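Local coordinates for penicillin-binding protein 2B (Streptococcus pneumoniae, PDB 2WAE) that forms peptide cross-links between neighbouring glycan strands of cell-wall peptidoglycan as a penicillin-binding transpeptidase of the elongation machinery, at residues A[49-54]-A[284-289]; A[78-83]-A[190-195]; A[97-102]-A[210-215]; A[74-79]-A[217-222]; A[104-109]-A[175-180]. All coordinates share one frame; numbering follows the deposited sequence.

Interaction 1: A[49-54]-A[284-289]. Unlike the reference sequence in segment 49-54: Val54 (reference Ile). With ZN (zinc ion), chain B.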
# COMPACT_ATOMS: atom_id res chain seq x y z
N ALA A 49 -2.93 -24.06 42.40
CA ALA A 49 -1.56 -23.71 42.05
C ALA A 49 -1.53 -22.62 40.98
O ALA A 49 -2.32 -22.65 40.04
CB ALA A 49 -0.80 -24.94 41.58
N SER A 50 -0.60 -21.68 41.11
CA SER A 50 -0.58 -20.51 40.24
C SER A 50 0.09 -20.79 38.89
O SER A 50 1.12 -21.47 38.82
CB SER A 50 0.12 -19.34 40.95
OG SER A 50 -0.35 -18.09 40.47
N GLN A 51 -0.52 -20.26 37.83
CA GLN A 51 -0.07 -20.48 36.46
C GLN A 51 0.32 -19.16 35.80
O GLN A 51 -0.41 -18.17 35.93
CB GLN A 51 -1.19 -21.16 35.67
CG GLN A 51 -1.06 -21.10 34.14
CD GLN A 51 -0.05 -22.09 33.59
OE1 GLN A 51 0.26 -23.10 34.22
NE2 GLN A 51 0.47 -21.80 32.40
N THR A 52 1.47 -19.14 35.12
CA THR A 52 1.91 -17.97 34.34
C THR A 52 3.02 -18.23 33.31
O THR A 52 4.03 -18.88 33.62
CB THR A 52 2.29 -16.76 35.23
OG1 THR A 52 2.79 -15.69 34.41
CG2 THR A 52 3.35 -17.13 36.27
N LYS A 53 2.85 -17.71 32.11
CA LYS A 53 3.82 -17.93 31.04
C LYS A 53 4.33 -16.62 30.41
O LYS A 53 3.54 -15.71 30.16
CB LYS A 53 3.23 -18.86 29.97
CG LYS A 53 1.83 -18.45 29.50
CD LYS A 53 1.12 -19.56 28.74
CE LYS A 53 -0.05 -18.98 27.94
NZ LYS A 53 -0.83 -19.99 27.16
N VAL A 54 5.64 -16.53 30.18
CA VAL A 54 6.26 -15.32 29.63
C VAL A 54 6.93 -15.61 28.30
O VAL A 54 7.29 -16.74 27.99
CB VAL A 54 7.35 -14.69 30.54
CG1 VAL A 54 6.75 -14.18 31.84
CG2 VAL A 54 8.51 -15.65 30.77
N GLU A 284 7.53 -21.24 30.78
CA GLU A 284 6.55 -21.20 31.86
C GLU A 284 7.24 -21.07 33.20
O GLU A 284 8.32 -21.62 33.42
CB GLU A 284 5.64 -22.43 31.85
CG GLU A 284 4.28 -22.20 31.17
CD GLU A 284 3.39 -23.43 31.19
OE1 GLU A 284 3.63 -24.34 32.02
OE2 GLU A 284 2.43 -23.49 30.38
N ILE A 285 6.62 -20.30 34.09
CA ILE A 285 7.05 -20.25 35.48
C ILE A 285 5.83 -20.59 36.33
O ILE A 285 4.72 -20.12 36.05
CB ILE A 285 7.62 -18.84 35.83
CG1 ILE A 285 8.91 -18.55 35.06
CG2 ILE A 285 7.91 -18.73 37.31
CD1 ILE A 285 8.71 -18.00 33.66
N HIS A 286 5.99 -21.46 37.33
CA HIS A 286 4.92 -21.75 38.27
C HIS A 286 5.25 -21.30 39.68
O HIS A 286 6.41 -21.30 40.08
CB HIS A 286 4.52 -23.23 38.23
CG HIS A 286 3.73 -23.60 37.01
ND1 HIS A 286 2.52 -23.02 36.72
CD2 HIS A 286 3.99 -24.47 36.01
CE1 HIS A 286 2.06 -23.53 35.58
NE2 HIS A 286 2.94 -24.41 35.14
N LEU A 287 4.20 -20.91 40.41
CA LEU A 287 4.33 -20.25 41.70
C LEU A 287 3.80 -21.09 42.86
O LEU A 287 2.89 -21.91 42.68
CB LEU A 287 3.61 -18.90 41.63
CG LEU A 287 3.66 -18.19 40.26
CD1 LEU A 287 2.65 -17.05 40.14
CD2 LEU A 287 5.06 -17.69 39.94
N ASP A 288 4.36 -20.88 44.04
CA ASP A 288 4.17 -21.79 45.17
C ASP A 288 3.02 -21.42 46.10
O ASP A 288 1.88 -21.84 45.89
CB ASP A 288 5.48 -21.91 45.96
CG ASP A 288 6.27 -20.61 45.99
OD1 ASP A 288 5.66 -19.54 46.21
OD2 ASP A 288 7.50 -20.66 45.78
N LYS A 289 3.32 -20.64 47.13
CA LYS A 289 2.30 -20.19 48.07
C LYS A 289 2.02 -18.70 47.88
O LYS A 289 0.90 -18.31 47.55
CB LYS A 289 2.72 -20.51 49.52
CG LYS A 289 4.04 -19.89 49.96
CD LYS A 289 4.53 -20.48 51.28
CE LYS A 289 5.06 -21.89 51.08
NZ LYS A 289 5.86 -22.32 52.26
ZN ZN B . 3.72 -26.20 33.14
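Glu284 faces Lys53 as an antiparallel non-hydrogen-bonded pair, and its CG lies 3.7 Å from Lys53 CB. Beyond CG the glutamate runs straight (chi2 -179°) and brings its two oxygens to different partners. OE1 binds the zinc ion at 2.2 Å; OE2 takes a weak bond of 3.3 Å from Gln51 NE2, the amide standing nearly perpendicular to the carboxylate. Ile285 turns to the other face of the sheet. Its backbone N donates to Thr52 O (3.0 Å), while CD1 meets Val54 CG2 at 3.7 Å. Strand 282-287 is the middle member of a three-stranded antiparallel sheet, with 50-55 on one side and 293-300 on the other; the latter supplies Glu297 to the zinc. His286 returns to the metal face. In one of its two conformers, His286 ND1 donates to Ser50 O at 3.0 Å, in the carbonyl plane and on a lone pair, with the oxygen close to the ring plane. In that same conformer NE2 is turned to the zinc at a long 2.8 Å. The approach of Gln51 OE1 to this ring is too short to be trusted. Leu287 goes back to the Ile285 face, its CD1 lying 3.9 Å from Thr52 CG2.

Interaction 2: A[78-83]-A[190-195]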
# COMPACT_ATOMS: atom_id res chain seq x y z
N GLN A 78 23.77 -5.68 20.36
CA GLN A 78 23.59 -6.15 21.74
C GLN A 78 22.95 -5.11 22.66
O GLN A 78 23.31 -3.94 22.63
CB GLN A 78 24.90 -6.64 22.33
CG GLN A 78 25.50 -7.78 21.54
CD GLN A 78 26.59 -8.48 22.29
OE1 GLN A 78 26.33 -9.10 23.32
NE2 GLN A 78 27.81 -8.40 21.79
N VAL A 79 22.01 -5.56 23.50
CA VAL A 79 21.27 -4.64 24.35
C VAL A 79 21.23 -5.07 25.80
O VAL A 79 21.37 -6.25 26.12
CB VAL A 79 19.81 -4.54 23.87
CG1 VAL A 79 19.11 -3.44 24.65
CG2 VAL A 79 19.75 -4.23 22.39
N VAL A 80 21.03 -4.12 26.70
CA VAL A 80 20.78 -4.47 28.10
C VAL A 80 19.39 -5.07 28.22
O VAL A 80 18.43 -4.50 27.72
CB VAL A 80 20.84 -3.24 29.02
CG1 VAL A 80 20.69 -3.68 30.46
CG2 VAL A 80 22.14 -2.48 28.81
N SER A 81 19.28 -6.21 28.90
CA SER A 81 18.00 -6.81 29.22
C SER A 81 17.78 -6.80 30.72
O SER A 81 18.74 -6.83 31.49
CB SER A 81 17.98 -8.24 28.71
OG SER A 81 17.89 -8.23 27.30
N PHE A 82 16.52 -6.78 31.13
CA PHE A 82 16.15 -6.87 32.54
C PHE A 82 15.06 -7.92 32.78
O PHE A 82 14.04 -7.93 32.09
CB PHE A 82 15.67 -5.51 33.05
CG PHE A 82 15.29 -5.52 34.50
CD1 PHE A 82 16.20 -5.95 35.46
CD2 PHE A 82 14.04 -5.12 34.91
CE1 PHE A 82 15.87 -5.97 36.81
CE2 PHE A 82 13.69 -5.14 36.25
CZ PHE A 82 14.60 -5.56 37.20
N THR A 83 15.29 -8.77 33.78
CA THR A 83 14.34 -9.81 34.16
C THR A 83 13.77 -9.49 35.54
O THR A 83 14.49 -9.48 36.54
CB THR A 83 15.04 -11.19 34.21
OG1 THR A 83 15.52 -11.54 32.91
CG2 THR A 83 14.09 -12.29 34.72
N GLY A 190 12.60 -8.22 29.60
CA GLY A 190 12.43 -7.10 28.68
C GLY A 190 13.73 -6.40 28.35
O GLY A 190 14.71 -6.48 29.09
N THR A 191 13.73 -5.69 27.22
CA THR A 191 14.87 -4.88 26.80
C THR A 191 14.80 -3.51 27.47
O THR A 191 13.72 -2.94 27.64
CB THR A 191 14.90 -4.71 25.28
OG1 THR A 191 15.16 -5.98 24.68
CG2 THR A 191 15.97 -3.72 24.85
N ILE A 192 15.96 -3.00 27.87
CA ILE A 192 16.08 -1.70 28.50
C ILE A 192 16.70 -0.73 27.50
O ILE A 192 17.92 -0.69 27.35
CB ILE A 192 16.98 -1.79 29.74
CG1 ILE A 192 16.41 -2.79 30.74
CG2 ILE A 192 17.21 -0.41 30.35
CD1 ILE A 192 14.92 -2.59 31.09
N ALA A 193 15.87 0.04 26.81
CA ALA A 193 16.37 0.89 25.72
C ALA A 193 17.37 1.93 26.19
O ALA A 193 17.14 2.65 27.16
CB ALA A 193 15.21 1.55 24.96
N THR A 194 18.48 2.02 25.47
CA THR A 194 19.54 2.97 25.78
C THR A 194 20.21 3.38 24.47
O THR A 194 19.78 2.95 23.40
CB THR A 194 20.56 2.36 26.75
OG1 THR A 194 21.53 3.35 27.12
CG2 THR A 194 21.26 1.17 26.12
N ASP A 195 21.24 4.21 24.56
CA ASP A 195 22.00 4.58 23.37
C ASP A 195 22.77 3.35 22.90
O ASP A 195 23.10 2.48 23.70
CB ASP A 195 22.94 5.74 23.67
CG ASP A 195 22.19 7.02 23.98
OD1 ASP A 195 21.07 7.17 23.43
OD2 ASP A 195 22.70 7.85 24.75
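Ile192 lies against the side chains of Val80 and Phe82, and it is worth following outward. Its CB sits 4.2 Å from Val80 CB. With CG1 placed beside the backbone N (chi1 -59°), the longer branch runs along the neighbouring strand, and CG1 comes to 3.6 Å from Phe82 CB. The terminal CD1 curls over the same carbon, also 3.6 Å from Phe82 CB, so the branch grips the root of the phenylalanine and leaves its ring alone. That ring swings off the other way, toward Met88, Leu93 and Leu181, because Phe82 holds CG anti to its own N (chi1 -179°).

The backbones beneath are stitched antiparallel. Phe82 and Gly190 form a hydrogen-bonded pair: Phe82 N reaches Gly190 O at 2.7 Å, almost straight at 171°, and Gly190 N returns a bond to Phe82 O at 2.9 Å. Two residues on, Ile192 N donates to Val80 O at 2.9 Å. Here the short edge strand 189-191 joins the long strand 72-83, the central one of its three-stranded sheet.

Ser81 and Thr191 pair on the opposite face, where Ser81 OG bonds to Ser218 of strand 215-225 and Thr191 OG1 to Glu240. The chemistry is thus divided: main-chain bonds set the register, Ile192 seals a buried apolar side, and the hydroxyl side ties this pair to the third strand and to Glu240.

Interaction 3: A[97-102]-A[210-215]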
# COMPACT_ATOMS: atom_id res chain seq x y z
N ALA A 97 18.40 1.13 38.80
CA ALA A 97 18.57 2.21 37.82
C ALA A 97 19.85 3.02 38.08
O ALA A 97 20.64 3.27 37.16
CB ALA A 97 17.36 3.12 37.82
N LYS A 98 20.07 3.42 39.33
CA LYS A 98 21.24 4.23 39.67
C LYS A 98 22.56 3.49 39.43
O LYS A 98 23.53 4.11 39.00
CB LYS A 98 21.16 4.77 41.10
CG LYS A 98 22.35 5.65 41.47
CD LYS A 98 22.05 6.58 42.64
CE LYS A 98 23.00 7.78 42.62
NZ LYS A 98 22.58 8.86 43.57
N LYS A 99 22.60 2.19 39.71
CA LYS A 99 23.78 1.37 39.41
C LYS A 99 23.98 1.23 37.91
O LYS A 99 25.12 1.25 37.45
CB LYS A 99 23.67 -0.04 40.02
CG LYS A 99 24.02 -0.14 41.50
CD LYS A 99 25.51 -0.35 41.72
CE LYS A 99 25.97 -1.76 41.37
NZ LYS A 99 27.27 -2.08 42.05
N LEU A 100 22.90 1.08 37.15
CA LEU A 100 22.97 0.93 35.70
C LEU A 100 23.35 2.21 34.98
O LEU A 100 24.00 2.17 33.94
CB LEU A 100 21.65 0.41 35.12
CG LEU A 100 21.56 0.06 33.64
CD1 LEU A 100 22.19 -1.29 33.33
CD2 LEU A 100 20.10 0.03 33.25
N LEU A 101 22.95 3.35 35.53
CA LEU A 101 23.30 4.64 34.94
C LEU A 101 24.81 4.92 34.86
O LEU A 101 25.26 5.73 34.05
CB LEU A 101 22.58 5.78 35.67
CG LEU A 101 22.89 7.18 35.14
CD1 LEU A 101 22.39 7.36 33.71
CD2 LEU A 101 22.38 8.28 36.09
N THR A 102 25.60 4.27 35.70
CA THR A 102 27.04 4.47 35.61
C THR A 102 27.58 3.85 34.32
O THR A 102 28.60 4.30 33.81
CB THR A 102 27.82 3.96 36.85
OG1 THR A 102 27.49 2.59 37.11
CG2 THR A 102 27.51 4.79 38.09
N LYS A 210 26.35 -9.66 37.70
CA LYS A 210 26.06 -10.31 38.97
C LYS A 210 25.79 -9.31 40.11
O LYS A 210 25.12 -9.64 41.09
CB LYS A 210 27.19 -11.28 39.35
CG LYS A 210 28.56 -10.62 39.46
CD LYS A 210 29.64 -11.55 40.00
CE LYS A 210 30.95 -10.80 40.24
NZ LYS A 210 31.84 -11.53 41.19
N GLU A 211 26.31 -8.09 39.99
CA GLU A 211 26.16 -7.08 41.03
C GLU A 211 24.83 -6.34 40.93
O GLU A 211 24.50 -5.56 41.82
CB GLU A 211 27.28 -6.04 40.95
CG GLU A 211 28.68 -6.57 41.15
CD GLU A 211 29.71 -5.45 41.00
OE1 GLU A 211 29.33 -4.27 41.18
OE2 GLU A 211 30.89 -5.75 40.71
N MET A 212 24.08 -6.59 39.86
CA MET A 212 22.76 -6.00 39.66
C MET A 212 21.76 -7.09 39.29
O MET A 212 21.31 -7.13 38.15
CB MET A 212 22.77 -5.03 38.48
CG MET A 212 23.44 -3.71 38.74
SD MET A 212 23.26 -2.65 37.29
CE MET A 212 24.44 -3.38 36.16
N PRO A 213 21.40 -7.96 40.24
CA PRO A 213 20.56 -9.08 39.84
C PRO A 213 19.37 -8.62 39.00
O PRO A 213 18.66 -7.68 39.37
CB PRO A 213 20.14 -9.69 41.18
CG PRO A 213 21.32 -9.41 42.08
CD PRO A 213 21.78 -8.03 41.67
N GLY A 214 19.20 -9.26 37.84
CA GLY A 214 18.12 -8.91 36.94
C GLY A 214 18.66 -8.44 35.60
O GLY A 214 18.03 -8.64 34.57
N ILE A 215 19.83 -7.83 35.64
CA ILE A 215 20.45 -7.27 34.45
C ILE A 215 21.29 -8.28 33.69
O ILE A 215 22.07 -9.03 34.26
CB ILE A 215 21.31 -6.06 34.81
CG1 ILE A 215 20.45 -4.96 35.44
CG2 ILE A 215 22.05 -5.57 33.58
CD1 ILE A 215 19.43 -4.37 34.50
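The carboxylate of Glu211 is the flat group of this contact, and Lys99 meets it at an oxygen and not over a face. NZ approaches OE1 head-on, nearly in line with the C-O bond, at 3.1 Å, making a salt bridge between two exposed side chains. The two chains cross at about a right angle. Glu211 is stretched out beyond CG, whereas Lys99 is folded twice (chi2 -87°, chi3 -74°), and that folding brings its ammonium back over the loop that follows helix 199-208.

Under the folded lysine lies Met212. Its CG is 4.1 Å from Lys99 CE, and its SD is 3.8 Å from Lys99 CB, so the aliphatic part of the lysine covers the thioether on its way to the glutamate. The sulfur also lies near the helix backbone, 3.7 Å from Leu100 N, as a packing contact only. A bend at chi3 (-75°) then turns the methyl inward, where Met212 CE comes within 4.2 Å of Leu100 CD1. The same Leu100 CD1 is 4.3 Å from Ile215 CG2, a looser touch that carries the apolar layer further in.

Met212 to Ile215 forms a beta turn, close to type II, closed by Ile215 N to Met212 O (3.0 Å), with Gly214 at positive phi. In the surroundings, Leu100 and Ile215 both rest on Val80 of strand 72-83, and Ile215 also touches Phe82. Leu177 of helix 171-182 packs against Leu100 as well, so the Lys99-Leu100 part of helix 90-100 lies between that helix, the sheet and the loop entering strand 215-225.

Interaction 4: A[74-79]-A[217-222]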
# COMPACT_ATOMS: atom_id res chain seq x y z
N ASN A 74 18.43 -7.02 8.67
CA ASN A 74 18.48 -7.18 10.12
C ASN A 74 19.91 -7.04 10.59
O ASN A 74 20.72 -7.96 10.43
CB ASN A 74 17.92 -8.53 10.56
CG ASN A 74 16.42 -8.59 10.46
OD1 ASN A 74 15.73 -7.57 10.42
ND2 ASN A 74 15.89 -9.81 10.42
N THR A 75 20.24 -5.88 11.13
CA THR A 75 21.59 -5.66 11.60
C THR A 75 21.63 -6.05 13.08
O THR A 75 20.86 -5.53 13.89
CB THR A 75 22.14 -4.25 11.24
OG1 THR A 75 23.22 -3.91 12.10
CG2 THR A 75 21.05 -3.17 11.30
N LEU A 76 22.49 -7.00 13.42
CA LEU A 76 22.53 -7.59 14.75
C LEU A 76 23.25 -6.68 15.75
O LEU A 76 24.33 -6.17 15.45
CB LEU A 76 23.19 -8.96 14.66
CG LEU A 76 23.09 -9.97 15.80
CD1 LEU A 76 22.96 -11.37 15.23
CD2 LEU A 76 24.31 -9.85 16.72
N LYS A 77 22.66 -6.48 16.92
CA LYS A 77 23.26 -5.64 17.97
C LYS A 77 23.07 -6.23 19.37
O LYS A 77 22.27 -7.15 19.55
CB LYS A 77 22.63 -4.24 17.94
CG LYS A 77 21.14 -4.24 18.17
CD LYS A 77 20.59 -2.86 18.52
CE LYS A 77 19.09 -2.93 18.73
NZ LYS A 77 18.57 -1.67 19.33
N GLN A 78 23.77 -5.68 20.36
CA GLN A 78 23.59 -6.15 21.74
C GLN A 78 22.95 -5.11 22.66
O GLN A 78 23.31 -3.94 22.63
CB GLN A 78 24.90 -6.64 22.33
CG GLN A 78 25.50 -7.78 21.54
CD GLN A 78 26.59 -8.48 22.29
OE1 GLN A 78 26.33 -9.10 23.32
NE2 GLN A 78 27.81 -8.40 21.79
N VAL A 79 22.01 -5.56 23.50
CA VAL A 79 21.27 -4.64 24.35
C VAL A 79 21.23 -5.07 25.80
O VAL A 79 21.37 -6.25 26.12
CB VAL A 79 19.81 -4.54 23.87
CG1 VAL A 79 19.11 -3.44 24.65
CG2 VAL A 79 19.75 -4.23 22.39
N ILE A 217 22.83 -9.16 29.28
CA ILE A 217 23.03 -8.69 27.92
C ILE A 217 22.45 -9.70 26.95
O ILE A 217 22.75 -10.90 27.02
CB ILE A 217 24.53 -8.55 27.59
CG1 ILE A 217 25.21 -7.52 28.50
CG2 ILE A 217 24.70 -8.16 26.13
CD1 ILE A 217 24.77 -6.10 28.23
N SER A 218 21.61 -9.22 26.04
CA SER A 218 21.04 -10.12 25.07
C SER A 218 21.20 -9.51 23.69
O SER A 218 21.70 -8.39 23.56
CB SER A 218 19.58 -10.43 25.41
OG SER A 218 18.77 -9.29 25.20
N THR A 219 20.79 -10.25 22.67
CA THR A 219 21.01 -9.86 21.29
C THR A 219 19.70 -9.41 20.68
O THR A 219 18.71 -10.13 20.74
CB THR A 219 21.55 -11.05 20.48
OG1 THR A 219 22.92 -11.27 20.84
CG2 THR A 219 21.46 -10.80 18.99
N SER A 220 19.70 -8.22 20.09
CA SER A 220 18.54 -7.69 19.39
C SER A 220 18.95 -7.33 17.97
O SER A 220 20.06 -7.63 17.54
CB SER A 220 17.99 -6.46 20.11
OG SER A 220 16.84 -5.95 19.48
N TRP A 221 18.03 -6.70 17.24
CA TRP A 221 18.20 -6.49 15.81
C TRP A 221 17.64 -5.12 15.47
O TRP A 221 16.52 -4.80 15.87
CB TRP A 221 17.46 -7.59 15.03
CG TRP A 221 18.06 -8.96 15.23
CD1 TRP A 221 19.13 -9.50 14.56
CD2 TRP A 221 17.65 -9.96 16.18
NE1 TRP A 221 19.40 -10.77 15.03
CE2 TRP A 221 18.50 -11.07 16.02
CE3 TRP A 221 16.63 -10.02 17.14
CZ2 TRP A 221 18.37 -12.23 16.79
CZ3 TRP A 221 16.50 -11.17 17.91
CH2 TRP A 221 17.36 -12.27 17.72
N ASP A 222 18.42 -4.30 14.78
CA ASP A 222 17.88 -3.08 14.17
C ASP A 222 17.38 -3.45 12.78
O ASP A 222 17.99 -4.28 12.08
CB ASP A 222 18.91 -1.95 14.09
CG ASP A 222 18.94 -1.09 15.35
OD1 ASP A 222 17.87 -0.91 15.99
OD2 ASP A 222 20.03 -0.59 15.72
O HOH W 1 24.02 -11.25 23.59
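Leu76 and Trp221 lie side by side and point the same way from a non-hydrogen-bonded pair, with Leu76 CD1 3.6 Å from Trp221 NE1. Trp221 holds CG beside its backbone N (chi1 -66°), which lays the indole alongside the leucine. Leu76 keeps CG anti to its N (chi1 -166°), which also sets CG against Thr219 CG2 at 3.7 Å. That threonine methyl lies over one face of the indole, 4.0 Å above its plane and shifted toward the rim. On the same side of the sheet, one water joins Gln78 OE1 (3.2 Å) to Thr219 OG1 (3.0 Å), and Gln78 OE1 also rests near the CG2 methyl of Ile217.

The strands are the central 72-83 and the edge 215-225 of a three-stranded antiparallel sheet. Three hydrogen-bonded pairs, Thr75-Asp222, Lys77-Ser220 and Val79-Ser218, give six backbone bonds.

Lys77 projects from the opposite face. Its CG is tucked between N and C (chi1 60°), and the rest of the chain is extended, crossing Asp222 at about a right angle. NZ reaches Asp222 OD1 at 3.5 Å, a salt bridge whose hydrogen bond is long and weak. Beside it Ser220 CB packs on Val79 CG2 at 3.6 Å, while the hydroxyl of Ser220 has a weak bond with Arg262.

Interaction 5: A[104-109]-A[175-180]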
# COMPACT_ATOMS: atom_id res chain seq x y z
N VAL A 104 25.63 3.06 31.31
CA VAL A 104 24.96 3.36 30.04
C VAL A 104 24.79 4.86 29.81
O VAL A 104 24.83 5.65 30.74
CB VAL A 104 23.60 2.64 29.92
CG1 VAL A 104 23.81 1.15 29.81
CG2 VAL A 104 22.74 2.95 31.12
N SER A 105 24.60 5.23 28.55
CA SER A 105 24.32 6.62 28.19
C SER A 105 22.84 6.79 27.88
O SER A 105 22.24 5.97 27.18
CB SER A 105 25.11 7.05 26.95
OG SER A 105 26.51 6.89 27.12
N ILE A 106 22.26 7.86 28.40
CA ILE A 106 20.88 8.23 28.10
C ILE A 106 20.84 9.66 27.57
O ILE A 106 21.23 10.60 28.25
CB ILE A 106 19.96 8.17 29.33
CG1 ILE A 106 20.09 6.83 30.07
CG2 ILE A 106 18.52 8.46 28.92
CD1 ILE A 106 19.37 5.69 29.39
N SER A 107 20.36 9.81 26.34
CA SER A 107 20.41 11.12 25.71
C SER A 107 19.08 11.86 25.85
O SER A 107 18.97 12.80 26.65
CB SER A 107 20.81 10.98 24.25
OG SER A 107 19.90 10.15 23.55
N SER A 108 18.08 11.44 25.09
CA SER A 108 16.85 12.22 24.96
C SER A 108 15.68 11.64 25.76
O SER A 108 14.80 10.99 25.18
CB SER A 108 16.45 12.35 23.49
OG SER A 108 17.56 12.66 22.67
N PRO A 109 15.64 11.90 27.08
CA PRO A 109 14.60 11.29 27.90
C PRO A 109 13.29 12.07 27.81
O PRO A 109 13.24 13.22 28.23
CB PRO A 109 15.17 11.36 29.32
CG PRO A 109 16.30 12.37 29.27
CD PRO A 109 16.45 12.86 27.85
N ILE A 175 15.33 8.18 36.43
CA ILE A 175 13.87 8.09 36.36
C ILE A 175 13.48 7.41 35.07
O ILE A 175 12.53 6.64 35.01
CB ILE A 175 13.20 9.48 36.40
CG1 ILE A 175 13.33 10.12 37.78
CG2 ILE A 175 11.71 9.35 36.06
CD1 ILE A 175 12.62 11.47 37.91
N TYR A 176 14.24 7.70 34.02
CA TYR A 176 14.02 7.05 32.75
C TYR A 176 14.26 5.55 32.81
O TYR A 176 13.46 4.75 32.34
CB TYR A 176 14.92 7.67 31.70
CG TYR A 176 14.76 7.03 30.35
CD1 TYR A 176 13.69 7.36 29.53
CD2 TYR A 176 15.68 6.09 29.90
CE1 TYR A 176 13.54 6.77 28.29
CE2 TYR A 176 15.54 5.50 28.67
CZ TYR A 176 14.48 5.84 27.87
OH TYR A 176 14.36 5.24 26.64
N LEU A 177 15.40 5.17 33.39
CA LEU A 177 15.76 3.77 33.56
C LEU A 177 14.80 3.05 34.49
O LEU A 177 14.35 1.93 34.20
CB LEU A 177 17.19 3.65 34.09
CG LEU A 177 18.34 4.13 33.20
CD1 LEU A 177 19.59 4.15 34.06
CD2 LEU A 177 18.54 3.26 31.95
N PHE A 178 14.48 3.69 35.62
CA PHE A 178 13.47 3.15 36.53
C PHE A 178 12.20 2.80 35.76
O PHE A 178 11.60 1.76 36.00
CB PHE A 178 13.17 4.13 37.66
CG PHE A 178 12.03 3.70 38.54
CD1 PHE A 178 12.27 2.99 39.71
CD2 PHE A 178 10.72 4.00 38.19
CE1 PHE A 178 11.21 2.58 40.52
CE2 PHE A 178 9.66 3.60 38.99
CZ PHE A 178 9.91 2.89 40.16
N SER A 179 11.81 3.68 34.83
CA SER A 179 10.65 3.47 33.98
C SER A 179 10.77 2.20 33.16
O SER A 179 9.85 1.40 33.10
CB SER A 179 10.47 4.65 33.02
OG SER A 179 9.94 5.76 33.73
N GLN A 180 11.92 2.04 32.52
CA GLN A 180 12.20 0.90 31.66
C GLN A 180 12.13 -0.42 32.41
O GLN A 180 11.60 -1.40 31.89
CB GLN A 180 13.58 1.05 31.03
CG GLN A 180 13.70 2.18 30.01
CD GLN A 180 12.92 1.88 28.75
OE1 GLN A 180 13.27 0.99 27.97
NE2 GLN A 180 11.85 2.64 28.53
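Ile175 O, one residue ahead of the Tyr176 that packs on Ile106, is gripped twice by Ser179: the backbone N reaches it at 3.1 Å and OG at 3.0 Å, from opposite faces of the carbonyl plane. The serine hydroxyl thus doubles an ordinary helical bond within helix 171-182. Across to the loop 104-109 there are no hydrogen bonds, and the meeting is purely apolar.

Ile106 carries it. Its CG1 branch lies beside the backbone N (chi1 -50°) and sends CD1 into the notch between two adjacent helix residues, 3.7 Å from Tyr176 CD2 and 3.6 Å from Leu177 CD2. The shorter branch helps too, with Ile106 CG2 at 3.8 Å from Tyr176 CD2. At the ring's other delta carbon, Pro109 CB approaches Tyr176 CD1 obliquely at 4.3 Å. Val104 CG2 adds a similarly loose touch of 4.3 Å to Leu177 CD2.

The loop runs from helix 90-100 to helix 113-120, and is tied at Ser105 O and Ser107 OG to Thr194 and Asp195, which follow strand 189-191. Leu177 also touches Ala97 and Leu100 of helix 90-100, so helix 171-182 packs against both that helix and this loop.

All five contacts lie in the N-terminal region of the chain, which carries the penicillin-binding-protein dimerisation family, away from the active-site serine of the transpeptidase domain. Interactions 2 and 4 share strand 72-83, flanked by 189-191 and 215-225; their centres are about 10 Å apart. Interaction 3, its centre about 11 Å from that of interaction 2, brings helix 90-100 beside that sheet. Interaction 5, about 13 Å from interaction 3 between centres, adds helix 171-182 and the loop after helix 90-100. These four form one continuous alpha/beta unit. Interaction 1, about 24 Å from interaction 2 between centres, lies in a separate zinc-bearing sheet; the loop it closes, 230 residues long, encloses the others.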